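Local coordinates for protein CocE/NonD family hydrolase (PDB 3III) that is probably an alpha/beta hydrolase of the CocE/NonD family that cleaves ester or amide bonds, its natural substrate not being established, at residues A[428-434]-A[506-512]; A[338-342]-A[439-443]; A[408-414]-A[550-556]. One frame throughout, in Å; residues are numbered along the deposited sequence.

Contact 1. Residues A[428-434]-A[506-512]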
loop_
_atom_site.group_PDB
_atom_site.type_symbol
_atom_site.label_atom_id
_atom_site.label_comp_id
_atom_site.label_asym_id
_atom_site.label_seq_id
_atom_site.Cartn_x
_atom_site.Cartn_y
_atom_site.Cartn_z
ATOM N N GLY A 428 9.413 -11.268 12.015
ATOM C CA GLY A 428 10.193 -10.697 10.986
ATOM C C GLY A 428 11.100 -11.661 10.261
ATOM O O GLY A 428 11.542 -12.676 10.826
ATOM N N ILE A 429 11.316 -11.365 8.976
ATOM C CA ILE A 429 12.307 -12.073 8.164
ATOM C C ILE A 429 13.428 -11.097 7.866
ATOM O O ILE A 429 13.165 -9.963 7.398
ATOM C CB ILE A 429 11.719 -12.536 6.834
ATOM C CG1 ILE A 429 10.447 -13.346 7.084
ATOM C CG2 ILE A 429 12.803 -13.369 5.973
ATOM C CD1 ILE A 429 10.682 -14.627 7.975
ATOM N N LYS A 430 14.662 -11.534 8.122
ATOM C CA LYS A 430 15.879 -10.722 7.857
ATOM C C LYS A 430 16.798 -11.533 6.926
ATOM O O LYS A 430 16.718 -12.773 6.881
ATOM C CB LYS A 430 16.641 -10.420 9.161
ATOM C CG LYS A 430 15.882 -9.603 10.147
ATOM C CD LYS A 430 16.631 -9.291 11.415
ATOM C CE LYS A 430 15.828 -8.273 12.237
ATOM N NZ LYS A 430 15.729 -6.918 11.594
ATOM N N LYS A 431 17.659 -10.821 6.205
ATOM C CA LYS A 431 18.720 -11.410 5.419
ATOM C C LYS A 431 20.006 -10.967 6.028
ATOM O O LYS A 431 20.134 -9.762 6.368
ATOM C CB LYS A 431 18.697 -10.927 3.975
ATOM C CG LYS A 431 19.828 -11.641 3.158
ATOM C CD LYS A 431 19.688 -11.518 1.663
ATOM C CE LYS A 431 20.559 -10.478 1.036
ATOM N NZ LYS A 431 20.790 -10.638 -0.422
ATOM N N LEU A 432 20.942 -11.919 6.197
ATOM C CA LEU A 432 22.238 -11.645 6.734
ATOM C C LEU A 432 23.255 -11.995 5.644
ATOM O O LEU A 432 23.109 -13.022 4.963
ATOM C CB LEU A 432 22.536 -12.458 7.992
ATOM C CG LEU A 432 21.500 -12.594 9.106
ATOM C CD1 LEU A 432 22.134 -13.352 10.290
ATOM C CD2 LEU A 432 21.053 -11.211 9.529
ATOM N N ASP A 433 24.257 -11.138 5.473
ATOM C CA ASP A 433 25.164 -11.297 4.335
ATOM C C ASP A 433 26.167 -12.378 4.730
ATOM O O ASP A 433 26.045 -12.947 5.808
ATOM C CB ASP A 433 25.843 -9.987 3.896
ATOM C CG ASP A 433 26.645 -9.336 4.978
ATOM O OD1 ASP A 433 27.125 -10.028 5.911
ATOM O OD2 ASP A 433 26.803 -8.095 4.887
ATOM N N ARG A 434 27.142 -12.644 3.864
ATOM C CA ARG A 434 28.133 -13.675 4.124
ATOM C C ARG A 434 29.053 -13.362 5.297
ATOM O O ARG A 434 29.709 -14.241 5.764
ATOM C CB ARG A 434 28.964 -13.935 2.904
ATOM C CG ARG A 434 28.184 -14.525 1.764
ATOM C CD ARG A 434 28.868 -14.187 0.452
ATOM N NE ARG A 434 28.283 -14.979 -0.627
ATOM C CZ ARG A 434 28.279 -14.616 -1.885
ATOM N NH1 ARG A 434 28.843 -13.464 -2.246
ATOM N NH2 ARG A 434 27.719 -15.400 -2.781
ATOM N N GLY A 506 25.625 -18.783 0.635
ATOM C CA GLY A 506 26.373 -18.244 1.766
ATOM C C GLY A 506 25.647 -17.216 2.592
ATOM O O GLY A 506 26.067 -16.878 3.711
ATOM N N GLU A 507 24.550 -16.679 2.055
ATOM C CA GLU A 507 23.743 -15.722 2.800
ATOM C C GLU A 507 22.722 -16.466 3.658
ATOM O O GLU A 507 22.448 -17.627 3.409
ATOM C CB GLU A 507 23.086 -14.711 1.843
ATOM C CG GLU A 507 24.147 -13.775 1.182
ATOM C CD GLU A 507 23.591 -12.594 0.395
ATOM O OE1 GLU A 507 22.602 -12.731 -0.363
ATOM O OE2 GLU A 507 24.207 -11.505 0.517
ATOM N N THR A 508 22.147 -15.778 4.641
ATOM C CA THR A 508 21.272 -16.409 5.638
ATOM C C THR A 508 19.921 -15.751 5.729
ATOM O O THR A 508 19.831 -14.542 5.707
ATOM C CB THR A 508 21.966 -16.276 6.974
ATOM O OG1 THR A 508 23.225 -16.972 6.875
ATOM C CG2 THR A 508 21.105 -16.868 8.176
ATOM N N LEU A 509 18.881 -16.544 5.890
ATOM C CA LEU A 509 17.570 -16.038 6.244
ATOM C C LEU A 509 17.394 -16.273 7.705
ATOM O O LEU A 509 17.741 -17.369 8.252
ATOM C CB LEU A 509 16.489 -16.781 5.425
ATOM C CG LEU A 509 15.028 -16.432 5.741
ATOM C CD1 LEU A 509 14.097 -16.705 4.506
ATOM C CD2 LEU A 509 14.515 -17.162 6.965
ATOM N N GLU A 510 16.868 -15.264 8.368
ATOM C CA GLU A 510 16.633 -15.320 9.800
ATOM C C GLU A 510 15.193 -14.958 10.097
ATOM O O GLU A 510 14.699 -13.916 9.657
ATOM C CB GLU A 510 17.550 -14.372 10.540
ATOM C CG GLU A 510 17.443 -14.454 12.071
ATOM C CD GLU A 510 18.322 -13.404 12.754
ATOM O OE1 GLU A 510 18.520 -12.298 12.185
ATOM O OE2 GLU A 510 18.822 -13.683 13.850
ATOM N N VAL A 511 14.515 -15.844 10.816
ATOM C CA VAL A 511 13.230 -15.544 11.387
ATOM C C VAL A 511 13.454 -14.994 12.794
ATOM O O VAL A 511 14.160 -15.612 13.577
ATOM C CB VAL A 511 12.384 -16.823 11.560
ATOM C CG1 VAL A 511 11.190 -16.511 12.466
ATOM C CG2 VAL A 511 11.938 -17.325 10.260
ATOM N N VAL A 512 12.765 -13.908 13.150
ATOM C CA VAL A 512 12.810 -13.340 14.484
ATOM C C VAL A 512 11.361 -13.305 14.997
ATOM O O VAL A 512 10.455 -12.927 14.259
ATOM C CB VAL A 512 13.328 -11.900 14.460
ATOM C CG1 VAL A 512 13.290 -11.276 15.862
ATOM C CG2 VAL A 512 14.729 -11.824 13.828
HETATM O O HOH W 1 23.673 -9.398 -0.930
HETATM O O HOH W 2 25.320 -15.524 6.385
HETATM O O HOH W 3 26.749 -11.614 1.260
#
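G428 meets V512 as an antiparallel hydrogen-bonded pair: G428 N donates a hydrogen bond to V512 O at 3.0 Å, and G428 O accepts one from V512 N. The next residue, I429, points to the face shared with V511 and L509, where its two branches divide the work. CG2, anti to the backbone N, touches L509 CG at 3.8 Å, while CD1, at the end of the other branch, reaches V511 CG2. These three side chains pack on L554 of strand 553-559. K430 and E510 pair through both backbone bonds, and their side chains run side by side, K430 CD lying 3.6 Å from E510 OE1. The lysine then bends at its last torsion (chi4 -67°) and its amine leaves for E438 and Q451, whereas E510 OE2 is bound by S394. Strands 428-432 and 508-512 are neighbours in a five-stranded antiparallel sheet of the C-terminal non-catalytic domain, whose beta-sandwich is expected from X-Pro dipeptidyl-peptidase relatives. K431 shares the face of I429 and forms a salt bridge from NZ to E507 OE1, 2.8 Å long and arriving 35° out of the carboxylate plane. D339 and L502 O also hold that buried amine, and K504 N holds the same glutamate oxygen; a water joins K431 NZ to E507 OE2. L432 closes the last backbone pair, its N 2.9 Å from T508 O, and lays CD2 against E510 OE1. Past the strand, D433 O and G506 O are joined by a water that also accepts from T508 OG1, which bonds with T398 OG1 as well. R434 N binds another water that donates to E507 OE2, and R434 CG sits 3.7 Å from G506 O, while NE turns to Q505 O.

Contact 2. Residues A[338-342]-A[439-443]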
loop_
_atom_site.group_PDB
_atom_site.type_symbol
_atom_site.label_atom_id
_atom_site.label_comp_id
_atom_site.label_asym_id
_atom_site.label_seq_id
_atom_site.Cartn_x
_atom_site.Cartn_y
_atom_site.Cartn_z
ATOM N N ARG A 338 14.962 -8.201 -4.855
ATOM C CA ARG A 338 15.868 -7.282 -4.154
ATOM C C ARG A 338 17.108 -8.084 -3.736
ATOM O O ARG A 338 16.967 -9.159 -3.203
ATOM C CB ARG A 338 15.221 -6.735 -2.901
ATOM C CG ARG A 338 13.987 -5.933 -3.152
ATOM C CD ARG A 338 13.280 -5.528 -1.867
ATOM N NE ARG A 338 12.915 -6.729 -1.131
ATOM C CZ ARG A 338 12.394 -6.746 0.097
ATOM N NH1 ARG A 338 12.072 -5.616 0.744
ATOM N NH2 ARG A 338 12.125 -7.922 0.664
ATOM N N ASP A 339 18.296 -7.525 -3.902
ATOM C CA ASP A 339 19.519 -8.124 -3.374
ATOM C C ASP A 339 20.071 -7.300 -2.168
ATOM O O ASP A 339 20.330 -7.873 -1.082
ATOM C CB ASP A 339 20.584 -8.175 -4.458
ATOM C CG ASP A 339 21.915 -8.752 -3.921
ATOM O OD1 ASP A 339 21.893 -9.526 -2.926
ATOM O OD2 ASP A 339 22.949 -8.407 -4.480
ATOM N N GLN A 340 20.244 -5.992 -2.385
ATOM C CA GLN A 340 20.605 -5.030 -1.350
ATOM C C GLN A 340 19.721 -3.774 -1.523
ATOM O O GLN A 340 18.878 -3.708 -2.439
ATOM C CB GLN A 340 22.100 -4.640 -1.401
ATOM C CG GLN A 340 23.114 -5.748 -1.205
ATOM C CD GLN A 340 23.756 -5.800 0.215
ATOM O OE1 GLN A 340 23.854 -4.770 0.956
ATOM N NE2 GLN A 340 24.199 -7.019 0.613
ATOM N N PHE A 341 19.954 -2.776 -0.675
ATOM C CA PHE A 341 19.203 -1.508 -0.686
ATOM C C PHE A 341 19.419 -0.896 -2.064
ATOM O O PHE A 341 20.583 -0.597 -2.460
ATOM C CB PHE A 341 19.710 -0.574 0.454
ATOM C CG PHE A 341 19.107 0.793 0.441
ATOM C CD1 PHE A 341 17.945 1.062 1.113
ATOM C CD2 PHE A 341 19.703 1.800 -0.282
ATOM C CE1 PHE A 341 17.349 2.331 1.062
ATOM C CE2 PHE A 341 19.118 3.074 -0.368
ATOM C CZ PHE A 341 17.950 3.349 0.339
ATOM N N TYR A 342 18.325 -0.657 -2.787
ATOM C CA TYR A 342 18.434 -0.036 -4.155
ATOM C C TYR A 342 19.333 -0.812 -5.111
ATOM O O TYR A 342 20.003 -0.228 -6.014
ATOM C CB TYR A 342 18.848 1.431 -4.022
ATOM C CG TYR A 342 17.612 2.318 -3.971
ATOM C CD1 TYR A 342 16.689 2.207 -2.925
ATOM C CD2 TYR A 342 17.321 3.207 -5.028
ATOM C CE1 TYR A 342 15.528 2.988 -2.878
ATOM C CE2 TYR A 342 16.130 3.977 -5.000
ATOM C CZ TYR A 342 15.279 3.895 -3.879
ATOM O OH TYR A 342 14.099 4.661 -3.833
ATOM N N VAL A 439 21.361 -7.350 6.067
ATOM C CA VAL A 439 21.225 -6.575 4.818
ATOM C C VAL A 439 19.892 -5.796 4.895
ATOM O O VAL A 439 18.786 -6.398 4.896
ATOM C CB VAL A 439 21.200 -7.490 3.589
ATOM C CG1 VAL A 439 20.976 -6.637 2.254
ATOM C CG2 VAL A 439 22.469 -8.329 3.520
ATOM N N ASN A 440 19.986 -4.475 4.969
ATOM C CA ASN A 440 18.788 -3.652 5.090
ATOM C C ASN A 440 18.112 -3.338 3.763
ATOM O O ASN A 440 18.774 -3.252 2.723
ATOM C CB ASN A 440 19.120 -2.351 5.821
ATOM C CG ASN A 440 19.484 -2.581 7.281
ATOM O OD1 ASN A 440 20.486 -2.078 7.736
ATOM N ND2 ASN A 440 18.644 -3.325 8.027
ATOM N N PHE A 441 16.809 -3.070 3.826
ATOM C CA PHE A 441 16.024 -2.745 2.647
ATOM C C PHE A 441 15.114 -1.592 2.964
ATOM O O PHE A 441 14.770 -1.393 4.136
ATOM C CB PHE A 441 15.189 -3.945 2.165
ATOM C CG PHE A 441 16.020 -5.133 1.682
ATOM C CD1 PHE A 441 16.623 -5.123 0.409
ATOM C CD2 PHE A 441 16.241 -6.223 2.508
ATOM C CE1 PHE A 441 17.380 -6.169 -0.019
ATOM C CE2 PHE A 441 17.005 -7.273 2.083
ATOM C CZ PHE A 441 17.575 -7.282 0.825
ATOM N N PRO A 442 14.684 -0.839 1.929
ATOM C CA PRO A 442 13.605 0.096 2.137
ATOM C C PRO A 442 12.394 -0.625 2.794
ATOM O O PRO A 442 12.022 -1.735 2.396
ATOM C CB PRO A 442 13.289 0.589 0.701
ATOM C CG PRO A 442 14.538 0.300 -0.068
ATOM C CD PRO A 442 15.018 -0.947 0.492
ATOM N N ASP A 443 11.752 0.065 3.726
ATOM C CA ASP A 443 10.694 -0.538 4.526
ATOM C C ASP A 443 9.805 0.611 4.956
ATOM O O ASP A 443 10.039 1.766 4.607
ATOM C CB ASP A 443 11.332 -1.298 5.699
ATOM C CG ASP A 443 10.465 -2.424 6.264
ATOM O OD1 ASP A 443 9.222 -2.412 6.129
ATOM O OD2 ASP A 443 11.066 -3.328 6.886
HETATM O O HOH W 4 12.014 -2.832 -0.067
HETATM O O HOH W 5 11.130 -4.343 3.360
HETATM O O HOH W 6 21.405 -3.229 1.824
#
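The R338 guanidinium lies over one face of the F441 ring, a cation-pi stack with CZ 4.6 Å from the ring centroid and the two planes 26° apart. In a contact without one direct hydrogen bond, the stack lies just before a classic beta bulge, in which D339 and Q340 both face K343, and sets the end of strand 333-338 against the short, weakly bonded strand at the edge of a sheet in the C-terminal domain. The bulge lies where the chain turns a corner after strand 333-338 of the large mixed sheet. R338 CB meets F441 CE1 at 3.6 Å; further out, a bend at chi3 (-59°) turns the guanidinium over the ring. NE and NH2 are fixed by G500 O, T501 and V452 O, so the cation is held in place from beyond the stack. D339 O comes to the ring edge, 3.4 Å from F441 CZ, an approach that the partly positive ring hydrogens would favour. V439 CG1 touches Q340 CD at 3.5 Å, the two side chains crossing at about a right angle. The next residue after F441, P442, is met by two aromatics: F341 CD1 lies 3.6 Å from P442 CD, and the edge of the Y342 ring faces P442 CG, while Y342 OH is hydrogen-bonded with E301 and K298 N. Water supplies the polar links. One molecule accepts from F341 N and donates to Q340 OE1 and N440 O. Another lies in the guanidinium plane, 2.9 Å from R338 NH1, and donates to P442 O over 2.7 Å.

Contact 3. Residues A[408-414]-A[550-556]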
loop_
_atom_site.group_PDB
_atom_site.type_symbol
_atom_site.label_atom_id
_atom_site.label_comp_id
_atom_site.label_asym_id
_atom_site.label_seq_id
_atom_site.Cartn_x
_atom_site.Cartn_y
_atom_site.Cartn_z
ATOM N N ASN A 408 4.325 -14.537 -0.574
ATOM C CA ASN A 408 3.955 -14.609 0.841
ATOM C C ASN A 408 4.801 -15.646 1.548
ATOM O O ASN A 408 5.291 -16.558 0.917
ATOM C CB ASN A 408 2.467 -14.956 0.992
ATOM C CG ASN A 408 1.532 -13.740 0.754
ATOM O OD1 ASN A 408 1.223 -12.985 1.696
ATOM N ND2 ASN A 408 1.020 -13.606 -0.471
HETATM N N MSE A 409 4.989 -15.483 2.859
HETATM C CA MSE A 409 5.534 -16.549 3.706
HETATM C C MSE A 409 4.629 -16.683 4.888
HETATM O O MSE A 409 3.971 -15.715 5.297
HETATM C CB MSE A 409 6.930 -16.195 4.194
HETATM C CG MSE A 409 7.854 -15.658 3.111
HETATM SE SE MSE A 409 9.760 -15.731 3.744
HETATM C CE MSE A 409 10.511 -14.256 2.559
ATOM N N ASN A 410 4.639 -17.878 5.453
ATOM C CA ASN A 410 3.732 -18.269 6.522
ATOM C C ASN A 410 4.600 -18.808 7.636
ATOM O O ASN A 410 5.339 -19.810 7.449
ATOM C CB ASN A 410 2.718 -19.341 6.018
ATOM C CG ASN A 410 1.704 -19.727 7.077
ATOM O OD1 ASN A 410 1.765 -19.254 8.213
ATOM N ND2 ASN A 410 0.735 -20.577 6.707
ATOM N N LEU A 411 4.503 -18.161 8.786
ATOM C CA LEU A 411 5.209 -18.641 9.964
ATOM C C LEU A 411 4.242 -19.338 10.919
ATOM O O LEU A 411 3.406 -18.673 11.550
ATOM C CB LEU A 411 5.934 -17.480 10.653
ATOM C CG LEU A 411 6.660 -17.890 11.932
ATOM C CD1 LEU A 411 7.703 -18.981 11.615
ATOM C CD2 LEU A 411 7.314 -16.631 12.608
ATOM N N LYS A 412 4.363 -20.675 11.000
ATOM C CA LYS A 412 3.544 -21.474 11.891
ATOM C C LYS A 412 4.291 -21.665 13.198
ATOM O O LYS A 412 5.423 -22.175 13.221
ATOM C CB LYS A 412 3.140 -22.821 11.301
ATOM C CG LYS A 412 2.089 -23.494 12.239
ATOM C CD LYS A 412 1.813 -24.934 11.840
ATOM C CE LYS A 412 0.704 -25.539 12.615
ATOM N NZ LYS A 412 0.497 -26.930 12.117
ATOM N N LEU A 413 3.665 -21.242 14.287
ATOM C CA LEU A 413 4.213 -21.448 15.621
ATOM C C LEU A 413 3.247 -22.140 16.553
ATOM O O LEU A 413 2.033 -21.937 16.460
ATOM C CB LEU A 413 4.653 -20.122 16.271
ATOM C CG LEU A 413 5.588 -19.199 15.494
ATOM C CD1 LEU A 413 5.613 -17.794 16.147
ATOM C CD2 LEU A 413 7.012 -19.815 15.325
ATOM N N TRP A 414 3.792 -22.923 17.477
ATOM C CA TRP A 414 3.062 -23.347 18.626
ATOM C C TRP A 414 3.493 -22.534 19.859
ATOM O O TRP A 414 4.673 -22.443 20.178
ATOM C CB TRP A 414 3.235 -24.850 18.854
ATOM C CG TRP A 414 2.681 -25.688 17.741
ATOM C CD1 TRP A 414 3.264 -25.951 16.533
ATOM C CD2 TRP A 414 1.465 -26.434 17.767
ATOM N NE1 TRP A 414 2.464 -26.794 15.803
ATOM C CE2 TRP A 414 1.338 -27.068 16.513
ATOM C CE3 TRP A 414 0.427 -26.544 18.686
ATOM C CZ2 TRP A 414 0.262 -27.880 16.194
ATOM C CZ3 TRP A 414 -0.672 -27.345 18.373
ATOM C CH2 TRP A 414 -0.747 -27.996 17.124
ATOM N N TYR A 550 4.757 -30.364 17.647
ATOM C CA TYR A 550 4.778 -28.900 17.520
ATOM C C TYR A 550 5.528 -28.520 16.245
ATOM O O TYR A 550 6.645 -28.054 16.328
ATOM C CB TYR A 550 5.453 -28.261 18.752
ATOM C CG TYR A 550 4.767 -28.626 20.019
ATOM C CD1 TYR A 550 3.413 -28.382 20.179
ATOM C CD2 TYR A 550 5.448 -29.250 21.060
ATOM C CE1 TYR A 550 2.748 -28.730 21.344
ATOM C CE2 TYR A 550 4.790 -29.615 22.226
ATOM C CZ TYR A 550 3.421 -29.330 22.345
ATOM O OH TYR A 550 2.689 -29.654 23.454
ATOM N N ASP A 551 4.890 -28.713 15.097
ATOM C CA ASP A 551 5.546 -28.551 13.779
ATOM C C ASP A 551 5.656 -27.093 13.360
ATOM O O ASP A 551 5.232 -26.687 12.286
ATOM C CB ASP A 551 4.834 -29.391 12.707
ATOM C CG ASP A 551 3.391 -28.936 12.442
ATOM O OD1 ASP A 551 2.780 -28.201 13.257
ATOM O OD2 ASP A 551 2.875 -29.309 11.376
ATOM N N SER A 552 6.264 -26.299 14.220
ATOM C CA SER A 552 6.574 -24.923 13.916
ATOM C C SER A 552 7.476 -24.905 12.684
ATOM O O SER A 552 8.454 -25.622 12.619
ATOM C CB SER A 552 7.273 -24.290 15.116
ATOM O OG SER A 552 6.364 -24.269 16.188
ATOM N N GLN A 553 7.121 -24.096 11.707
ATOM C CA GLN A 553 7.837 -24.067 10.428
ATOM C C GLN A 553 7.553 -22.756 9.727
ATOM O O GLN A 553 6.526 -22.129 10.021
ATOM C CB GLN A 553 7.320 -25.200 9.564
ATOM C CG GLN A 553 5.819 -25.105 9.294
ATOM C CD GLN A 553 5.309 -26.328 8.611
ATOM O OE1 GLN A 553 5.327 -26.420 7.366
ATOM N NE2 GLN A 553 4.851 -27.287 9.393
ATOM N N LEU A 554 8.469 -22.380 8.830
ATOM C CA LEU A 554 8.333 -21.250 7.932
ATOM C C LEU A 554 8.134 -21.760 6.510
ATOM O O LEU A 554 8.941 -22.510 6.005
ATOM C CB LEU A 554 9.563 -20.328 8.031
ATOM C CG LEU A 554 9.507 -19.090 7.102
ATOM C CD1 LEU A 554 8.465 -18.000 7.572
ATOM C CD2 LEU A 554 10.965 -18.606 7.005
ATOM N N ILE A 555 7.018 -21.424 5.877
ATOM C CA ILE A 555 6.799 -21.757 4.474
ATOM C C ILE A 555 7.404 -20.601 3.621
ATOM O O ILE A 555 7.004 -19.458 3.785
ATOM C CB ILE A 555 5.309 -21.880 4.143
ATOM C CG1 ILE A 555 4.618 -22.943 4.993
ATOM C CG2 ILE A 555 5.081 -22.152 2.647
ATOM C CD1 ILE A 555 5.160 -24.306 4.830
ATOM N N ILE A 556 8.317 -20.928 2.727
ATOM C CA ILE A 556 8.980 -19.948 1.896
ATOM C C ILE A 556 8.667 -20.177 0.414
ATOM O O ILE A 556 8.589 -21.308 -0.028
ATOM C CB ILE A 556 10.498 -19.920 2.124
ATOM C CG1 ILE A 556 11.175 -21.244 1.737
ATOM C CG2 ILE A 556 10.797 -19.469 3.543
ATOM C CD1 ILE A 556 12.706 -21.154 1.825
HETATM O O HOH W 7 0.930 -28.404 9.732
#
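L554 CD1 packs between M409 CB and L411 CB, at 4.1 and 4.0 Å, and selenomethionine M409 lays its SE against I556 CG2. L411 and L554 face V511 of strand 508-514, so this side belongs to the interior between two antiparallel sheets, consistent with the beta-sandwich of the family's C-terminal domain. Backbone bonds pair N410 with I555 and K412 with Q553. Just before Q553, where regular pairing begins, an inverse gamma turn is centred on D551, and S552 OG, itself hydrogen-bonded with Y545 O, accepts from W414 N. Y550 CA sits over the face of the indole, 3.6 Å from the centroid of its five-membered ring, and the tyrosine edge turns to the same face. At the polar margin the extended K412 chain carries NZ to the syn lone pair of D551 OD1 (2.9 Å), while W414 NE1 gives the same oxygen a bond only 5° out of the indole plane. A water links K412 NZ to D551 OD2. Two donors on one oxygen would favour the charged form of D551, while the NE1 bond and Y550 over the face hold the indole's rotation.

From the N terminus, the chain first passes 338-342, the corner between the last two strands (333-338 and 343-349) of the large mixed sheet. It then runs through 408-414 and 428-434 before 439-443 returns to the first segment and closes contact 2 over 96 intervening residues. Contact 1 closes next, when 506-512 comes back to 428-434, and contact 3 last, when 550-556 reaches 408-414. Contact 1 thus falls within the loop of contact 3, while contact 2 crosses both. Contacts 1 and 3 lie on two facing sheets and share an apolar interface, V511 and L509 against L554. Contact 2 adjoins contact 1 through K431, linked to D339 and V439, and has no touch with contact 3.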